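Local coordinates for anaphase-promoting complex subunit CUT9 (Schizosaccharomyces pombe, PDB 2XPI), which serves as a tetratricopeptide-repeat subunit of the anaphase-promoting complex, the E3 ubiquitin ligase that controls progression through mitosis and G1, at residues L436-G439 / P443-F446. Numbering follows the deposited sequence.
Sequences LFQG and PYLF
Phe437 and Pro443 make a small apolar contact across the turn between two successive helices of the TPR array, where the loop after helix 423-435 passes close to the first turn of helix 442-454, the start of TPR 11. The touch is made by CB of Phe437, which lies 3.9 Å from CG of the Pro443 ring; the phenyl ring itself leads away from Pro443, toward helix 407-420, its CG placed anti to the carbonyl carbon (chi1 -82°). Beside this pair, Gln438 and Tyr444 approach more loosely. The glutamine chain bends at chi2 (66°) and brings its amide back toward the helix, crossing the tyrosine side chain at about a right angle. NE2 of Gln438 stays 4.1 Å from OH of Tyr444, too long for a hydrogen bond, and the amide and ring planes are 44° apart. Phe437, Pro443 and Phe446 also pack on apolar side chains of the chain of another protein, probably hcn1, which TPR repeats 8 and 10-13 bind. Within the superhelix, Phe437 rests on Pro408 and Ile411 of helix 407-420, while Tyr444 lies against Tyr463, Ser466, Ser467 and Leu470 of helix 457-470.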
ATOM      1  N   LEU A 436     -15.184 -22.456  14.640  1.00 52.45           N
ATOM      2  CA  LEU A 436     -15.140 -21.852  13.327  1.00 50.65           C
ATOM      3  C   LEU A 436     -16.003 -22.550  12.299  1.00 55.89           C
ATOM      4  O   LEU A 436     -15.988 -22.209  11.133  1.00 55.51           O
ATOM      5  CB  LEU A 436     -13.704 -21.827  12.843  1.00 44.80           C
ATOM      6  CG  LEU A 436     -12.697 -21.282  13.842  1.00 42.27           C
ATOM      7  CD1 LEU A 436     -11.296 -21.550  13.407  1.00 40.43           C
ATOM      8  CD2 LEU A 436     -12.913 -19.824  14.040  1.00 41.61           C
ATOM      9  N   PHE A 437     -16.685 -23.594  12.721  1.00 59.01           N
ATOM     10  CA  PHE A 437     -17.558 -24.339  11.853  1.00 58.53           C
ATOM     11  C   PHE A 437     -18.822 -24.644  12.611  1.00 64.57           C
ATOM     12  O   PHE A 437     -19.378 -25.707  12.457  1.00 67.16           O
ATOM     13  CB  PHE A 437     -16.902 -25.651  11.477  1.00 55.67           C
ATOM     14  CG  PHE A 437     -15.934 -25.551  10.357  1.00 53.12           C
ATOM     15  CD1 PHE A 437     -16.344 -25.192   9.103  1.00 54.12           C
ATOM     16  CD2 PHE A 437     -14.616 -25.854  10.548  1.00 50.73           C
ATOM     17  CE1 PHE A 437     -15.458 -25.124   8.074  1.00 52.74           C
ATOM     18  CE2 PHE A 437     -13.742 -25.784   9.518  1.00 52.57           C
ATOM     19  CZ  PHE A 437     -14.162 -25.420   8.280  1.00 52.59           C
ATOM     20  N   GLN A 438     -19.268 -23.747  13.464  1.00 68.86           N
ATOM     21  CA  GLN A 438     -20.427 -24.061  14.283  1.00 73.91           C
ATOM     22  C   GLN A 438     -21.683 -24.274  13.458  1.00 73.52           C
ATOM     23  O   GLN A 438     -21.874 -23.636  12.433  1.00 72.10           O
ATOM     24  CB  GLN A 438     -20.656 -23.007  15.355  1.00 79.18           C
ATOM     25  CG  GLN A 438     -21.299 -23.559  16.601  1.00 84.37           C
ATOM     26  CD  GLN A 438     -20.409 -24.542  17.329  1.00 87.69           C
ATOM     27  OE1 GLN A 438     -19.924 -24.259  18.419  1.00 88.93           O
ATOM     28  NE2 GLN A 438     -20.196 -25.705  16.733  1.00 87.87           N
ATOM     29  N   GLY A 439     -22.531 -25.185  13.926  1.00 71.58           N
ATOM     30  CA  GLY A 439     -23.720 -25.578  13.208  1.00 68.79           C
ATOM     31  C   GLY A 439     -23.465 -26.646  12.173  1.00 67.39           C
ATOM     32  O   GLY A 439     -24.314 -26.926  11.360  1.00 69.70           O
ATOM     33  N   PRO A 443     -16.999 -31.378  12.942  1.00 43.90           N
ATOM     34  CA  PRO A 443     -16.156 -31.270  14.145  1.00 40.60           C
ATOM     35  C   PRO A 443     -16.528 -32.191  15.311  1.00 38.38           C
ATOM     36  O   PRO A 443     -15.612 -32.727  15.909  1.00 41.65           O
ATOM     37  CB  PRO A 443     -16.304 -29.805  14.534  1.00 42.47           C
ATOM     38  CG  PRO A 443     -16.437 -29.113  13.193  1.00 42.73           C
ATOM     39  CD  PRO A 443     -17.368 -30.051  12.419  1.00 43.64           C
ATOM     40  N   TYR A 444     -17.804 -32.392  15.626  1.00 34.97           N
ATOM     41  CA  TYR A 444     -18.204 -33.348  16.674  1.00 34.06           C
ATOM     42  C   TYR A 444     -17.942 -34.789  16.260  1.00 35.97           C
ATOM     43  O   TYR A 444     -17.671 -35.649  17.102  1.00 36.59           O
ATOM     44  CB  TYR A 444     -19.688 -33.244  16.985  1.00 34.92           C
ATOM     45  CG  TYR A 444     -20.070 -31.970  17.676  1.00 40.78           C
ATOM     46  CD1 TYR A 444     -19.128 -31.208  18.325  1.00 43.55           C
ATOM     47  CD2 TYR A 444     -21.376 -31.532  17.672  1.00 46.06           C
ATOM     48  CE1 TYR A 444     -19.468 -30.058  18.945  1.00 48.23           C
ATOM     49  CE2 TYR A 444     -21.731 -30.379  18.289  1.00 50.47           C
ATOM     50  CZ  TYR A 444     -20.777 -29.643  18.930  1.00 52.92           C
ATOM     51  OH  TYR A 444     -21.142 -28.467  19.547  1.00 56.92           O
ATOM     52  N   LEU A 445     -18.073 -35.049  14.965  1.00 38.22           N
ATOM     53  CA  LEU A 445     -17.693 -36.323  14.400  1.00 38.47           C
ATOM     54  C   LEU A 445     -16.250 -36.622  14.777  1.00 40.06           C
ATOM     55  O   LEU A 445     -15.941 -37.671  15.354  1.00 40.48           O
ATOM     56  CB  LEU A 445     -17.808 -36.272  12.886  1.00 38.15           C
ATOM     57  CG  LEU A 445     -18.284 -37.576  12.278  1.00 41.31           C
ATOM     58  CD1 LEU A 445     -18.416 -37.471  10.768  1.00 40.40           C
ATOM     59  CD2 LEU A 445     -17.336 -38.680  12.689  1.00 43.80           C
ATOM     60  N   PHE A 446     -15.367 -35.684  14.453  1.00 38.31           N
ATOM     61  CA  PHE A 446     -13.951 -35.894  14.655  1.00 37.00           C
ATOM     62  C   PHE A 446     -13.604 -35.973  16.147  1.00 39.42           C
ATOM     63  O   PHE A 446     -12.793 -36.804  16.567  1.00 40.42           O
ATOM     64  CB  PHE A 446     -13.152 -34.798  13.961  1.00 34.21           C
ATOM     65  CG  PHE A 446     -13.392 -34.708  12.472  1.00 32.18           C
ATOM     66  CD1 PHE A 446     -13.700 -35.828  11.737  1.00 33.23           C
ATOM     67  CD2 PHE A 446     -13.277 -33.492  11.803  1.00 32.25           C
ATOM     68  CE1 PHE A 446     -13.915 -35.744  10.356  1.00 34.27           C
ATOM     69  CE2 PHE A 446     -13.488 -33.399  10.422  1.00 32.44           C
ATOM     70  CZ  PHE A 446     -13.806 -34.514   9.702  1.00 33.00           C
TER